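Local coordinates for antifreeze protein (Marinomonas primoryensis, PDB 4KDW) that serves as an extender domain, an immunoglobulin-like beta-sandwich repeated in tandem and folded with calcium, in a bacterial ice-binding adhesin of the cell surface, at residues A[61-66]-A[101-106]; A[94-99]-A[118-123]; A[67-72]-A[89-94]. One frame throughout, in Å; residues are numbered along the deposited sequence.

Interaction 1 of 3, residues A[61-66]-A[101-106]; sequences GDTVTL and VVTSSD. With CA (calcium ion), chain H; GOL (glycerol), chain I.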
# COMPACT_ATOMS: atom_id res chain seq x y z
N GLY A 61 5.93 8.28 9.17
CA GLY A 61 5.17 9.46 8.75
C GLY A 61 5.14 9.64 7.27
O GLY A 61 4.37 10.47 6.78
N ASP A 62 5.97 8.97 6.52
CA ASP A 62 5.93 9.12 5.05
C ASP A 62 4.62 8.63 4.54
O ASP A 62 4.03 7.66 4.99
CB ASP A 62 7.08 8.30 4.39
CG ASP A 62 8.45 8.91 4.61
OD1 ASP A 62 8.57 10.06 5.02
OD2 ASP A 62 9.36 8.12 4.23
N THR A 63 4.16 9.33 3.49
CA THR A 63 2.90 8.94 2.88
C THR A 63 3.00 7.67 2.06
O THR A 63 4.05 7.42 1.39
CB THR A 63 2.38 10.02 2.03
OG1 THR A 63 3.15 10.19 0.95
CG2 THR A 63 2.27 11.38 2.76
N VAL A 64 1.96 6.86 2.08
CA VAL A 64 1.85 5.67 1.34
C VAL A 64 0.60 5.81 0.48
O VAL A 64 -0.49 5.96 1.04
CB VAL A 64 1.67 4.41 2.20
CG1 VAL A 64 1.73 3.14 1.43
CG2 VAL A 64 2.70 4.38 3.35
N THR A 65 0.73 5.73 -0.85
CA THR A 65 -0.38 6.02 -1.79
C THR A 65 -0.65 4.76 -2.60
O THR A 65 0.27 4.25 -3.24
CB THR A 65 0.03 7.16 -2.68
OG1 THR A 65 0.35 8.34 -1.90
CG2 THR A 65 -1.03 7.54 -3.66
N LEU A 66 -1.89 4.39 -2.61
CA LEU A 66 -2.38 3.25 -3.43
C LEU A 66 -3.49 3.69 -4.32
O LEU A 66 -4.50 4.13 -3.79
CB LEU A 66 -2.89 2.14 -2.60
CG LEU A 66 -1.94 1.30 -1.70
CD1 LEU A 66 -1.10 2.04 -0.65
CD2 LEU A 66 -2.71 0.15 -1.06
N VAL A 101 2.98 3.31 -3.30
CA VAL A 101 4.05 4.23 -3.50
C VAL A 101 4.31 5.05 -2.26
O VAL A 101 3.38 5.71 -1.73
CB VAL A 101 3.74 5.18 -4.68
CG1 VAL A 101 4.89 6.15 -4.83
CG2 VAL A 101 3.48 4.38 -5.90
N VAL A 102 5.52 5.00 -1.74
CA VAL A 102 5.91 5.76 -0.52
C VAL A 102 6.76 6.92 -0.94
O VAL A 102 7.72 6.77 -1.71
CB VAL A 102 6.67 4.85 0.45
CG1 VAL A 102 7.17 5.63 1.64
CG2 VAL A 102 5.73 3.75 0.88
N THR A 103 6.42 8.10 -0.46
CA THR A 103 7.17 9.31 -0.74
C THR A 103 7.99 9.65 0.49
O THR A 103 7.45 9.77 1.59
CB THR A 103 6.23 10.45 -1.08
OG1 THR A 103 5.48 10.11 -2.21
CG2 THR A 103 7.06 11.70 -1.39
N SER A 104 9.31 9.80 0.29
CA SER A 104 10.25 10.03 1.39
C SER A 104 11.10 11.24 1.09
O SER A 104 11.20 11.69 -0.04
CB SER A 104 11.14 8.83 1.53
OG SER A 104 10.36 7.64 1.82
N SER A 105 11.71 11.74 2.14
CA SER A 105 12.64 12.88 2.04
C SER A 105 13.92 12.59 2.81
O SER A 105 13.94 11.91 3.81
CB SER A 105 12.00 14.06 2.59
OG SER A 105 11.58 13.87 3.88
N ASP A 106 14.99 13.13 2.36
CA ASP A 106 16.24 13.10 3.11
C ASP A 106 16.34 14.38 3.93
O ASP A 106 15.42 15.20 4.01
CB ASP A 106 17.44 12.88 2.18
CG ASP A 106 17.78 14.05 1.32
OD1 ASP A 106 17.25 15.15 1.44
OD2 ASP A 106 18.61 13.83 0.43
CA CA H . 12.39 12.20 6.01
C1 GOL I . 6.88 13.77 2.58
O1 GOL I . 8.05 13.20 2.03
C2 GOL I . 6.28 12.70 3.40
O2 GOL I . 5.82 11.58 2.64
C3 GOL I . 5.16 13.37 4.11
O3 GOL I . 4.12 13.83 3.28
O HOH W 1 11.48 10.20 4.80
O HOH W 2 3.03 8.51 -1.41
O HOH W 3 13.63 14.22 6.14
O HOH W 4 11.16 12.26 7.31
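Two donors grip OD2 of Asp-62: the hydroxyl of Ser-104, with OG 2.7 Å from OD2, and the backbone N of Ala-59. The serine comes in from above the carboxylate, 49° out of its plane, and brings its OG across because that atom sits beside its own backbone N (chi1 -61°). The other oxygen, Asp-62 OD1, lies near a water held by a calcium ion that Ser-105 also binds through its O and OG.

Further along, strands 63-68 and 97-105 run antiparallel. Thr-65 and Val-101 form a hydrogen-bonded pair, with Thr-65 N to Val-101 O at 2.8 Å and Val-101 N to Thr-65 O at 2.9 Å. Val-64 and Val-102 are the neighbouring non-hydrogen-bonded pair; their side chains lie side by side, CG2 of Val-64 to CG2 of Val-102 4.0 Å, and Val-64 goes on to pack against Trp-83 of the other sheet. On the opposite face a water donates to Val-101 O, at 2.8 Å, and to Thr-103 OG1, which also bonds to Asp-113; the same water is hydrogen-bonded to the hydroxyls of Thr-63 and Thr-65. A glycerol, probably from the crystallisation liquor, accepts from Thr-63 N and donates to Thr-103 O through its O2.

Val-64 and Val-102 thus face the sandwich core, while the threonines, Val-101 and the water make up the outer face, and two donors would partly offset the charge on the buried Asp-62.

Interaction 2 of 3, residues A[94-99]-A[118-123]; sequences ADTAFD and STHTVD. With CA (calcium ion), chain C; CA (calcium ion), chain E; CA (calcium ion), chain F; CA (calcium ion), chain D.
Thr-96, Ser-118 and His-120 give up the most surface where the start of strand 97-105 meets the end of strand 111-122, the two arms of a beta hairpin in the five-stranded sheet. Thr-96 works with both backbone and side chain. Its O accepts from His-120 N at 3.0 Å, its CA rests over one face of the imidazole, 3.9 Å from the ring centroid, and its CG2 crosses to Val-122 CG2 at 3.6 Å.

The His-120 ring takes the position between its backbone N and carbonyl carbon (chi1 63°), which brings it beneath Thr-96 and places CE1 3.1 Å from Asp-95 O. Its NE2 is engaged beyond the hairpin, hydrogen-bonded to Leu-92 O in helix 89-94. The same CE1 stands at the edge of the Phe-98 ring, the two side chains crossing at about a right angle.

Ser-118 pairs with Phe-98 through two backbone bonds, Phe-98 N to Ser-118 O and the reverse, and lays its CB over a face of the phenyl ring, 4.1 Å from the centroid, in a CH-pi contact. Its OG is hydrogen-bonded to a water, 2.7 Å away, that is itself a ligand of a calcium ion.

That ion also takes Thr-119 O, at 2.3 Å, and Asp-36. A second calcium is chelated by both carboxylate oxygens of Asp-95, with Ala-97 O at 2.3 Å and four waters completing seven ligands; Asp-95 OD2 also accepts a hydrogen bond from Asn-69 N. One ion therefore clamps the turn from helix 89-94 into strand 97-105, and the other ties Thr-119 to the loop carrying Asp-36, consistent with the calcium dependence of folding in these domains.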
# COMPACT_ATOMS: atom_id res chain seq x y z
N ALA A 94 -12.77 -4.97 -8.24
CA ALA A 94 -12.70 -4.41 -9.57
C ALA A 94 -11.35 -4.30 -10.11
O ALA A 94 -11.23 -4.32 -11.35
CB ALA A 94 -13.33 -3.04 -9.53
N ASP A 95 -10.29 -4.22 -9.28
CA ASP A 95 -8.90 -3.93 -9.69
C ASP A 95 -7.97 -4.86 -9.02
O ASP A 95 -7.82 -4.81 -7.83
CB ASP A 95 -8.56 -2.49 -9.40
CG ASP A 95 -7.20 -2.03 -9.91
OD1 ASP A 95 -6.60 -2.89 -10.72
OD2 ASP A 95 -6.72 -0.97 -9.60
N THR A 96 -7.38 -5.79 -9.78
CA THR A 96 -6.57 -6.90 -9.28
C THR A 96 -5.10 -6.61 -9.28
O THR A 96 -4.36 -7.52 -8.92
CB THR A 96 -6.92 -8.22 -10.04
OG1 THR A 96 -6.70 -7.96 -11.41
CG2 THR A 96 -8.30 -8.65 -9.73
N ALA A 97 -4.65 -5.40 -9.59
CA ALA A 97 -3.22 -5.08 -9.57
C ALA A 97 -3.07 -3.63 -9.26
O ALA A 97 -3.78 -2.77 -9.80
CB ALA A 97 -2.65 -5.33 -10.98
N PHE A 98 -2.15 -3.27 -8.34
CA PHE A 98 -1.93 -1.89 -7.97
C PHE A 98 -0.52 -1.76 -7.38
O PHE A 98 0.06 -2.75 -6.99
CB PHE A 98 -3.03 -1.36 -7.03
CG PHE A 98 -3.15 -2.09 -5.75
CD1 PHE A 98 -2.28 -1.84 -4.71
CD2 PHE A 98 -4.11 -3.09 -5.54
CE1 PHE A 98 -2.37 -2.48 -3.45
CE2 PHE A 98 -4.17 -3.72 -4.28
CZ PHE A 98 -3.30 -3.43 -3.32
N ASP A 99 -0.06 -0.55 -7.34
CA ASP A 99 1.18 -0.19 -6.67
C ASP A 99 0.90 0.50 -5.35
O ASP A 99 -0.05 1.22 -5.22
CB ASP A 99 1.99 0.78 -7.54
CG ASP A 99 2.56 0.16 -8.77
OD1 ASP A 99 2.70 -1.06 -8.84
OD2 ASP A 99 2.89 1.01 -9.59
N SER A 118 1.54 -5.06 -6.20
CA SER A 118 0.68 -6.06 -5.69
C SER A 118 -0.26 -6.58 -6.77
O SER A 118 -0.75 -5.85 -7.62
CB SER A 118 -0.20 -5.50 -4.55
OG SER A 118 -1.05 -6.48 -3.94
N THR A 119 -0.53 -7.90 -6.70
CA THR A 119 -1.63 -8.51 -7.45
C THR A 119 -2.45 -9.39 -6.52
O THR A 119 -1.96 -9.81 -5.46
CB THR A 119 -1.14 -9.31 -8.68
OG1 THR A 119 -0.39 -10.41 -8.18
CG2 THR A 119 -0.39 -8.52 -9.62
N HIS A 120 -3.72 -9.63 -6.84
CA HIS A 120 -4.56 -10.53 -6.16
C HIS A 120 -5.58 -11.09 -7.13
O HIS A 120 -5.57 -10.72 -8.29
CB HIS A 120 -5.20 -9.90 -4.92
CG HIS A 120 -6.10 -8.77 -5.24
ND1 HIS A 120 -5.66 -7.51 -5.40
CD2 HIS A 120 -7.42 -8.78 -5.44
CE1 HIS A 120 -6.71 -6.74 -5.68
NE2 HIS A 120 -7.79 -7.46 -5.72
N THR A 121 -6.41 -12.00 -6.65
CA THR A 121 -7.55 -12.47 -7.52
C THR A 121 -8.82 -12.25 -6.78
O THR A 121 -8.87 -11.94 -5.59
CB THR A 121 -7.33 -13.90 -7.97
OG1 THR A 121 -7.33 -14.65 -6.80
CG2 THR A 121 -6.05 -14.03 -8.82
N VAL A 122 -9.89 -12.46 -7.51
CA VAL A 122 -11.23 -12.19 -7.07
C VAL A 122 -11.99 -13.49 -7.37
O VAL A 122 -12.03 -13.95 -8.52
CB VAL A 122 -11.82 -10.99 -7.86
CG1 VAL A 122 -13.21 -10.72 -7.37
CG2 VAL A 122 -10.99 -9.74 -7.59
N ASP A 123 -12.67 -13.99 -6.37
CA ASP A 123 -13.47 -15.21 -6.49
C ASP A 123 -14.66 -15.10 -7.41
O ASP A 123 -14.83 -15.76 -8.58
CB ASP A 123 -13.79 -15.77 -5.16
CG ASP A 123 -14.35 -17.20 -5.17
OD1 ASP A 123 -14.71 -17.66 -6.23
OD2 ASP A 123 -14.50 -17.79 -4.12
OXT ASP A 123 -15.42 -14.15 -7.06
CA CA C . -4.79 -1.28 -11.19
CA CA E . -15.10 -18.09 -8.61
CA CA F . -15.30 -19.87 -5.05
CA CA D . -0.76 -10.73 -3.75
O HOH W 5 -0.73 -8.74 -2.44
O HOH W 6 -6.21 0.18 -12.30
O HOH W 7 -4.70 -2.67 -13.13
O HOH W 8 -2.75 -0.71 -12.21
O HOH W 9 -3.93 0.55 -9.87

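Interaction 3 of 3, residues A[67-72]-A[89-94]; sequences EINGET and GSDLAA. With CA (calcium ion), chain G.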
# COMPACT_ATOMS: atom_id res chain seq x y z
N GLU A 67 -3.42 3.55 -5.63
CA GLU A 67 -4.52 3.81 -6.51
C GLU A 67 -5.15 2.48 -6.86
O GLU A 67 -4.48 1.64 -7.44
CB GLU A 67 -4.03 4.57 -7.73
CG GLU A 67 -5.22 5.08 -8.50
CD GLU A 67 -4.94 5.64 -9.89
OE1 GLU A 67 -4.30 6.72 -9.91
OE2 GLU A 67 -5.34 5.01 -10.94
N ILE A 68 -6.41 2.29 -6.50
CA ILE A 68 -7.12 1.03 -6.66
C ILE A 68 -8.45 1.33 -7.32
O ILE A 68 -9.26 2.06 -6.75
CB ILE A 68 -7.32 0.31 -5.29
CG1 ILE A 68 -5.99 0.15 -4.59
CG2 ILE A 68 -7.98 -1.02 -5.52
CD1 ILE A 68 -6.09 -0.42 -3.17
N ASN A 69 -8.67 0.78 -8.53
CA ASN A 69 -9.90 1.06 -9.27
C ASN A 69 -10.10 2.53 -9.45
O ASN A 69 -11.28 2.99 -9.44
CB ASN A 69 -11.10 0.44 -8.58
CG ASN A 69 -12.34 0.43 -9.46
OD1 ASN A 69 -12.24 0.19 -10.68
ND2 ASN A 69 -13.49 0.54 -8.86
N GLY A 70 -9.04 3.29 -9.63
CA GLY A 70 -9.14 4.71 -9.82
C GLY A 70 -9.20 5.56 -8.60
O GLY A 70 -9.11 6.80 -8.69
N GLU A 71 -9.41 4.97 -7.44
CA GLU A 71 -9.56 5.69 -6.16
C GLU A 71 -8.20 5.74 -5.46
O GLU A 71 -7.57 4.69 -5.35
CB GLU A 71 -10.59 5.02 -5.29
CG GLU A 71 -10.77 5.68 -3.93
CD GLU A 71 -11.27 7.10 -3.94
OE1 GLU A 71 -11.63 7.65 -4.96
OE2 GLU A 71 -11.31 7.69 -2.81
N THR A 72 -7.84 6.88 -5.02
CA THR A 72 -6.54 7.02 -4.28
C THR A 72 -6.78 6.84 -2.85
O THR A 72 -7.56 7.60 -2.23
CB THR A 72 -5.85 8.38 -4.54
OG1 THR A 72 -5.75 8.60 -5.97
CG2 THR A 72 -4.45 8.37 -4.00
N GLY A 89 -13.78 -3.00 -0.34
CA GLY A 89 -13.64 -4.33 -0.92
C GLY A 89 -14.07 -4.30 -2.37
O GLY A 89 -13.58 -5.03 -3.19
N SER A 90 -15.02 -3.44 -2.75
CA SER A 90 -15.51 -3.40 -4.10
C SER A 90 -14.46 -2.86 -5.05
O SER A 90 -14.39 -3.23 -6.24
CB SER A 90 -16.83 -2.71 -4.23
OG SER A 90 -16.69 -1.32 -3.85
N ASP A 91 -13.62 -1.95 -4.59
CA ASP A 91 -12.49 -1.46 -5.39
C ASP A 91 -11.50 -2.61 -5.63
O ASP A 91 -10.96 -2.70 -6.75
CB ASP A 91 -11.87 -0.20 -4.75
CG ASP A 91 -12.73 1.04 -5.00
OD1 ASP A 91 -13.51 1.09 -5.97
OD2 ASP A 91 -12.62 2.00 -4.19
N LEU A 92 -11.23 -3.43 -4.62
CA LEU A 92 -10.34 -4.56 -4.76
C LEU A 92 -10.97 -5.62 -5.63
O LEU A 92 -10.24 -6.32 -6.34
CB LEU A 92 -9.93 -5.11 -3.40
CG LEU A 92 -9.07 -4.19 -2.57
CD1 LEU A 92 -9.10 -4.66 -1.12
CD2 LEU A 92 -7.66 -4.20 -3.10
N ALA A 93 -12.29 -5.78 -5.65
CA ALA A 93 -12.92 -6.72 -6.50
C ALA A 93 -12.85 -6.28 -7.95
O ALA A 93 -12.87 -7.12 -8.88
CB ALA A 93 -14.34 -6.97 -6.12
N ALA A 94 -12.77 -4.97 -8.24
CA ALA A 94 -12.70 -4.41 -9.57
C ALA A 94 -11.35 -4.30 -10.11
O ALA A 94 -11.23 -4.32 -11.35
CB ALA A 94 -13.33 -3.04 -9.53
CA CA G . -8.07 8.50 -9.58
O HOH W 10 -8.21 9.20 -7.37
O HOH W 11 -7.57 7.39 -11.25
O HOH W 12 -9.72 10.30 -9.78
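Ile-68 and Leu-92 make the close-packed, buried side of this contact. CG2 of Ile-68 lies 4.0 Å from CD2 of Leu-92 and also touches the backbone of the helix, 3.6 Å from Asp-91 O. Both side chains continue inward to Val-87 and Phe-98, so this corner belongs to the apolar filling between the two sheets.

Just outside it, Asn-69 reaches the helix with one polar bond. Its ND2 gives a hydrogen to Asp-91 OD1 at 2.9 Å in a nearly straight line (177°), leaving in the plane of the amide and arriving on the anti side of OD1, 29° out of the carboxylate plane. The CB of Ala-94 lies against that amide, 3.6 Å from Asn-69 CG, while Asn-69 N is bonded to Asp-95 just past the helix.

Asn-69 and Gly-70 are the two central residues of a type I' turn from Ile-68 to Glu-71, the tight reversal of a beta hairpin with a two-residue loop; it joins strands 63-68 and 71-76, and helix 89-94, which leads from one sheet of the sandwich to the other, packs beside it.

Toward solvent the fit is looser. Glu-71 brings only its aliphatic part near, CB 3.8 Å from Asp-91 OD2, and a bend at chi2 (62°) leads its carboxylate away. Asp-91 OD2 is hydrogen-bonded to Tyr-73 OH. On the exposed tip of the turn, Gly-70 O binds a calcium ion at 2.2 Å, together with three waters.

How the interactions relate
Interactions 1 and 2 lie on opposite sides of the domain's centre, their own centres about 21 Å apart, yet both use strand 97-105 and meet where Leu-66 CD2 packs 3.6 Å from Phe-98 CE1. Interaction 3 continues strand 63-68 from interaction 1 into its hairpin turn and touches it through Thr-65 and Thr-72. Interactions 2 and 3 are close neighbours, centres about 9 Å apart, sharing Ala-94. The 2.8 Å bond of His-120 NE2 to Leu-92 O joins the C-terminal strand to helix 89-94; that of Asp-95 OD2 to Asn-69 N, also 2.8 Å, couples the calcium-binding loop of interaction 2 to the turn of interaction 3.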